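Uncharacterized metal-dependent hydrolase (Pyrococcus horikoshii, PDB 3IGH) is uncharacterised but probably hydrolyses carbon-nitrogen bonds other than peptide bonds, as a metal-dependent amidohydrolase. Local coordinates at residues F64-L70 with S204-M208; H196-V202 with P405-W409. All blocks are in the same frame, centred on the assembly; numbering follows the deposited sequence.

Contact 1 (F64-L70 with S204-M208). With SO4 (sulfate ion), chain B.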
loop_
_atom_site.group_PDB
_atom_site.type_symbol
_atom_site.label_atom_id
_atom_site.label_comp_id
_atom_site.label_asym_id
_atom_site.label_seq_id
_atom_site.Cartn_x
_atom_site.Cartn_y
_atom_site.Cartn_z
ATOM N N PHE A 64 21.247 6.441 2.200
ATOM C CA PHE A 64 19.866 6.752 1.831
ATOM C C PHE A 64 19.960 7.986 0.929
ATOM O O PHE A 64 20.289 9.074 1.393
ATOM C CB PHE A 64 19.069 7.038 3.114
ATOM C CG PHE A 64 17.560 7.110 2.935
ATOM C CD1 PHE A 64 16.733 6.516 3.882
ATOM C CD2 PHE A 64 16.966 7.778 1.853
ATOM C CE1 PHE A 64 15.333 6.558 3.756
ATOM C CE2 PHE A 64 15.578 7.829 1.718
ATOM C CZ PHE A 64 14.760 7.209 2.682
ATOM N N ASP A 65 19.714 7.817 -0.365
ATOM C CA ASP A 65 19.757 8.948 -1.279
ATOM C C ASP A 65 18.387 9.606 -1.265
ATOM O O ASP A 65 17.433 9.057 -1.787
ATOM C CB ASP A 65 20.111 8.487 -2.699
ATOM C CG ASP A 65 20.432 9.652 -3.643
ATOM O OD1 ASP A 65 19.682 10.650 -3.691
ATOM O OD2 ASP A 65 21.423 9.549 -4.393
ATOM N N SER A 66 18.298 10.802 -0.701
ATOM C CA SER A 66 16.985 11.415 -0.467
ATOM C C SER A 66 16.356 12.109 -1.680
ATOM O O SER A 66 15.285 12.714 -1.555
ATOM C CB SER A 66 17.049 12.367 0.736
ATOM O OG SER A 66 17.933 13.440 0.487
ATOM N N HIS A 67 16.978 12.002 -2.856
ATOM C CA HIS A 67 16.440 12.653 -4.068
ATOM C C HIS A 67 17.132 12.134 -5.315
ATOM O O HIS A 67 18.233 12.571 -5.643
ATOM C CB HIS A 67 16.598 14.184 -3.964
ATOM C CG HIS A 67 16.014 14.959 -5.107
ATOM N ND1 HIS A 67 15.107 15.978 -4.914
ATOM C CD2 HIS A 67 16.233 14.902 -6.441
ATOM C CE1 HIS A 67 14.785 16.508 -6.080
ATOM N NE2 HIS A 67 15.447 15.868 -7.026
ATOM N N LEU A 68 16.481 11.217 -6.024
ATOM C CA LEU A 68 16.970 10.802 -7.330
ATOM C C LEU A 68 15.829 10.376 -8.249
ATOM O O LEU A 68 14.668 10.316 -7.834
ATOM C CB LEU A 68 18.053 9.705 -7.208
ATOM C CG LEU A 68 17.842 8.465 -6.339
ATOM C CD1 LEU A 68 16.663 7.594 -6.812
ATOM C CD2 LEU A 68 19.120 7.657 -6.350
ATOM N N HIS A 69 16.179 10.062 -9.489
ATOM C CA HIS A 69 15.224 9.648 -10.497
ATOM C C HIS A 69 15.595 8.243 -10.924
ATOM O O HIS A 69 16.478 8.051 -11.757
ATOM C CB HIS A 69 15.288 10.587 -11.697
ATOM C CG HIS A 69 15.098 12.030 -11.349
ATOM N ND1 HIS A 69 13.858 12.628 -11.309
ATOM C CD2 HIS A 69 15.994 12.996 -11.040
ATOM C CE1 HIS A 69 13.996 13.901 -10.978
ATOM N NE2 HIS A 69 15.282 14.149 -10.805
ATOM N N LEU A 70 14.911 7.266 -10.338
ATOM C CA LEU A 70 15.206 5.856 -10.521
ATOM C C LEU A 70 15.031 5.441 -11.980
ATOM O O LEU A 70 15.874 4.739 -12.532
ATOM C CB LEU A 70 14.287 5.045 -9.597
ATOM C CG LEU A 70 14.725 3.863 -8.742
ATOM C CD1 LEU A 70 16.080 4.057 -8.093
ATOM C CD2 LEU A 70 13.678 3.598 -7.663
ATOM N N SER A 204 18.162 2.710 0.288
ATOM C CA SER A 204 16.881 3.430 0.370
ATOM C C SER A 204 16.982 4.699 -0.461
ATOM O O SER A 204 18.052 5.315 -0.525
ATOM C CB SER A 204 16.545 3.813 1.808
ATOM O OG SER A 204 16.501 2.713 2.690
ATOM N N VAL A 205 15.883 5.086 -1.112
ATOM C CA VAL A 205 15.853 6.303 -1.923
ATOM C C VAL A 205 14.514 7.019 -1.782
ATOM O O VAL A 205 13.506 6.382 -1.463
ATOM C CB VAL A 205 16.118 6.025 -3.464
ATOM C CG1 VAL A 205 17.488 5.342 -3.715
ATOM C CG2 VAL A 205 14.998 5.195 -4.109
ATOM N N SER A 206 14.513 8.336 -1.995
ATOM C CA SER A 206 13.297 9.027 -2.415
ATOM C C SER A 206 13.358 9.216 -3.920
ATOM O O SER A 206 14.270 9.867 -4.450
ATOM C CB SER A 206 13.123 10.390 -1.750
ATOM O OG SER A 206 13.075 10.280 -0.344
ATOM N N PHE A 207 12.383 8.626 -4.594
ATOM C CA PHE A 207 12.275 8.661 -6.049
ATOM C C PHE A 207 11.343 9.826 -6.362
ATOM O O PHE A 207 10.159 9.780 -6.055
ATOM C CB PHE A 207 11.749 7.295 -6.537
ATOM C CG PHE A 207 11.488 7.175 -8.031
ATOM C CD1 PHE A 207 11.838 8.174 -8.949
ATOM C CD2 PHE A 207 10.908 6.000 -8.520
ATOM C CE1 PHE A 207 11.549 8.027 -10.323
ATOM C CE2 PHE A 207 10.634 5.835 -9.881
ATOM C CZ PHE A 207 10.955 6.848 -10.784
ATOM N N MET A 208 11.906 10.876 -6.956
ATOM C CA MET A 208 11.180 12.124 -7.239
ATOM C C MET A 208 10.569 12.170 -8.630
ATOM O O MET A 208 11.179 11.704 -9.580
ATOM C CB MET A 208 12.129 13.308 -7.074
ATOM C CG MET A 208 13.023 13.177 -5.836
ATOM S SD MET A 208 12.050 13.124 -4.312
ATOM C CE MET A 208 11.345 14.740 -4.522
HETATM S S SO4 B . 14.898 18.231 -9.768
HETATM O O1 SO4 B . 14.534 16.829 -9.726
HETATM O O2 SO4 B . 16.348 18.342 -9.785
HETATM O O3 SO4 B . 14.382 18.821 -10.995
HETATM O O4 SO4 B . 14.371 18.904 -8.575
HETATM O O HOH W 1 11.881 10.884 -12.524
#
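Asp65 and Val205 lie side by side on parallel strands, tied by four backbone hydrogen bonds running from Asp65 N-Ser204 O to Met208 N-Leu68 O. A beta bulge between Asp65 and Leu68 shifts the register by one; within it His67 N bonds to the anti lone pair of Asp65 OD1, an Asx turn, while OD2 bonds to Thr399 OG1.

In a CH-pi contact Ser204 CB sits 3.5 Å from the Phe64 ring centroid, over one face toward the rim, because Phe64 CG stands anti to the backbone N (chi1 -168°). Shortening Phe64 to an alanine removes the ring, and Ser204 CB would probably lose the face it packs on, opening a gap toward Ser451. Met208 CG lies 3.5 Å from the His67 ring centroid, and Leu70 CB 3.6 Å from that of Phe207. Leu68 CD1 meets Val205 CB.

His67 NE2 donates to sulfate O1 and ND1 bonds to Glu338 OE1, fixing the ring's rotation; His69 NE2 reaches O1 weakly. The pair resembles the His-x-His metal motif of amidohydrolases, but holds a sulfate, probably from the crystallisation liquor, with Lys262, His314 and His339. Helix 183-199 packs on Leu68, Leu70 and Val205; strand 230-235 flanks Phe207 and Met208.

Contact 2 (H196-V202 with P405-W409). With SO4 (sulfate ion), chain J.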
loop_
_atom_site.group_PDB
_atom_site.type_symbol
_atom_site.label_atom_id
_atom_site.label_comp_id
_atom_site.label_asym_id
_atom_site.label_seq_id
_atom_site.Cartn_x
_atom_site.Cartn_y
_atom_site.Cartn_z
ATOM N N HIS A 196 22.261 -1.145 -9.534
ATOM C CA HIS A 196 23.367 -0.190 -9.537
ATOM C C HIS A 196 23.517 0.477 -8.172
ATOM O O HIS A 196 24.628 0.560 -7.625
ATOM C CB HIS A 196 23.123 0.853 -10.636
ATOM C CG HIS A 196 24.217 1.869 -10.778
ATOM N ND1 HIS A 196 25.395 1.607 -11.444
ATOM C CD2 HIS A 196 24.292 3.159 -10.372
ATOM C CE1 HIS A 196 26.157 2.686 -11.428
ATOM N NE2 HIS A 196 25.511 3.644 -10.786
ATOM N N LEU A 197 22.396 0.926 -7.602
ATOM C CA LEU A 197 22.406 1.580 -6.292
ATOM C C LEU A 197 22.774 0.622 -5.173
ATOM O O LEU A 197 23.569 0.964 -4.298
ATOM C CB LEU A 197 21.046 2.247 -5.997
ATOM C CG LEU A 197 20.783 3.442 -6.916
ATOM C CD1 LEU A 197 19.305 3.787 -6.938
ATOM C CD2 LEU A 197 21.633 4.659 -6.524
ATOM N N LEU A 198 22.207 -0.582 -5.220
ATOM C CA LEU A 198 22.474 -1.607 -4.211
ATOM C C LEU A 198 23.965 -1.971 -4.189
ATOM O O LEU A 198 24.563 -2.094 -3.114
ATOM C CB LEU A 198 21.610 -2.846 -4.476
ATOM C CG LEU A 198 21.339 -3.874 -3.378
ATOM C CD1 LEU A 198 20.724 -3.233 -2.151
ATOM C CD2 LEU A 198 20.420 -4.959 -3.919
ATOM N N ASP A 199 24.568 -2.083 -5.371
ATOM C CA ASP A 199 26.013 -2.347 -5.482
ATOM C C ASP A 199 26.871 -1.226 -4.907
ATOM O O ASP A 199 28.014 -1.456 -4.514
ATOM C CB ASP A 199 26.421 -2.624 -6.935
ATOM C CG ASP A 199 25.982 -4.003 -7.420
ATOM O OD1 ASP A 199 25.545 -4.830 -6.587
ATOM O OD2 ASP A 199 26.070 -4.256 -8.641
ATOM N N LEU A 200 26.309 -0.017 -4.856
ATOM C CA LEU A 200 26.983 1.139 -4.294
ATOM C C LEU A 200 26.742 1.322 -2.793
ATOM O O LEU A 200 27.291 2.240 -2.179
ATOM C CB LEU A 200 26.564 2.402 -5.059
ATOM C CG LEU A 200 27.236 2.575 -6.422
ATOM C CD1 LEU A 200 26.513 3.629 -7.258
ATOM C CD2 LEU A 200 28.712 2.927 -6.229
ATOM N N GLY A 201 25.921 0.463 -2.202
ATOM C CA GLY A 201 25.586 0.590 -0.779
ATOM C C GLY A 201 24.425 1.544 -0.479
ATOM O O GLY A 201 24.197 1.902 0.675
ATOM N N VAL A 202 23.692 1.950 -1.513
ATOM C CA VAL A 202 22.510 2.813 -1.338
ATOM C C VAL A 202 21.283 1.903 -1.274
ATOM O O VAL A 202 20.891 1.309 -2.285
ATOM C CB VAL A 202 22.361 3.823 -2.508
ATOM C CG1 VAL A 202 21.125 4.736 -2.314
ATOM C CG2 VAL A 202 23.603 4.671 -2.638
ATOM N N PRO A 405 26.819 11.631 -10.553
ATOM C CA PRO A 405 27.093 10.219 -10.283
ATOM C C PRO A 405 26.407 9.725 -9.007
ATOM O O PRO A 405 26.270 10.478 -8.045
ATOM C CB PRO A 405 28.622 10.173 -10.124
ATOM C CG PRO A 405 29.049 11.587 -9.953
ATOM C CD PRO A 405 28.071 12.391 -10.730
ATOM N N ALA A 406 25.964 8.475 -9.016
ATOM C CA ALA A 406 25.226 7.916 -7.874
ATOM C C ALA A 406 26.126 7.491 -6.716
ATOM O O ALA A 406 25.644 7.337 -5.601
ATOM C CB ALA A 406 24.348 6.746 -8.323
ATOM N N ASP A 407 27.425 7.311 -6.980
ATOM C CA ASP A 407 28.380 6.812 -5.970
ATOM C C ASP A 407 28.382 7.711 -4.742
ATOM O O ASP A 407 28.764 8.880 -4.835
ATOM C CB ASP A 407 29.793 6.740 -6.571
ATOM C CG ASP A 407 30.826 6.131 -5.623
ATOM O OD1 ASP A 407 31.981 6.012 -6.064
ATOM O OD2 ASP A 407 30.516 5.770 -4.465
ATOM N N PRO A 408 27.912 7.178 -3.593
ATOM C CA PRO A 408 27.747 8.024 -2.423
ATOM C C PRO A 408 29.058 8.585 -1.887
ATOM O O PRO A 408 29.062 9.675 -1.325
ATOM C CB PRO A 408 27.067 7.101 -1.398
ATOM C CG PRO A 408 27.311 5.732 -1.878
ATOM C CD PRO A 408 27.440 5.801 -3.353
ATOM N N TRP A 409 30.161 7.868 -2.089
ATOM C CA TRP A 409 31.447 8.327 -1.596
ATOM C C TRP A 409 31.941 9.577 -2.311
ATOM O O TRP A 409 32.603 10.414 -1.695
ATOM C CB TRP A 409 32.485 7.196 -1.626
ATOM C CG TRP A 409 32.152 6.133 -0.628
ATOM C CD1 TRP A 409 31.734 4.867 -0.895
ATOM C CD2 TRP A 409 32.154 6.264 0.805
ATOM N NE1 TRP A 409 31.505 4.189 0.277
ATOM C CE2 TRP A 409 31.746 5.023 1.333
ATOM C CE3 TRP A 409 32.462 7.308 1.688
ATOM C CZ2 TRP A 409 31.643 4.788 2.709
ATOM C CZ3 TRP A 409 32.367 7.075 3.053
ATOM C CH2 TRP A 409 31.957 5.821 3.550
HETATM S S SO4 J . 26.561 6.808 -12.578
HETATM O O1 SO4 J . 26.941 5.563 -13.234
HETATM O O2 SO4 J . 27.694 7.725 -12.603
HETATM O O3 SO4 J . 25.433 7.415 -13.279
HETATM O O4 SO4 J . 26.193 6.525 -11.197
#
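Sulfate O4 is gripped from both segments: Ala406 N donates to it at 2.9 Å in a nearly straight bond (168°), and His196 NE2 at 3.0 Å (153°). The histidine meets O4 at its ring edge, near its plane; CG anti to the backbone N (chi1 -178°) carries the ring toward Ala406 and the ion. The ion probably comes from the crystallisation liquor, so this polar bridge need not exist in solution.

The direct contact is apolar. Leu200 reaches out with both methyls: CD1 rests 3.9 Å from Ala406 CB, and CD2 approaches Asp407 OD2 at 3.8 Å, the two side chains crossing at about a right angle. Leu197 CD2 touches the same alanine methyl, and Pro408 packs its CG 3.9 Å from Val202 CG2.

Gly201, with positive phi, closes helix 183-199 in a Schellman motif, Val202 N bonding to Leu197 O and Gly201 N to Leu198 O; Leu200 N is a second donor to Leu197 O, from the opposite face. Asp407 N-caps helix 408-417, its OD2 taking Trp409 N from above the carboxylate plane. Strand 58-68 lies against Leu197, Val202 and Pro408, helix 70-78 against His196 and Leu197, and helix 436-450 against Pro408 and Trp409.

Contact 1 is deep in the chain, near its centre, whereas contact 2 is only partly buried; their centres are about 11 Å apart. Helix 183-199 joins them: it supplies one side of contact 2, then leads into strand 202-210 of contact 1. Leu197 also packs onto Leu68, Leu70 and Val205, and Val202 onto Asp65. In contact 1, parallel barrel strands share backbone hydrogen bonds, and one runs out into two histidines; in contact 2, helix ends meet through methyls and a proline ring. Each holds a sulfate oxygen with two groups: two histidines of one segment in contact 1, where Lys262, His314 and His339 add to the grip, a histidine and a backbone N-H from different segments in contact 2.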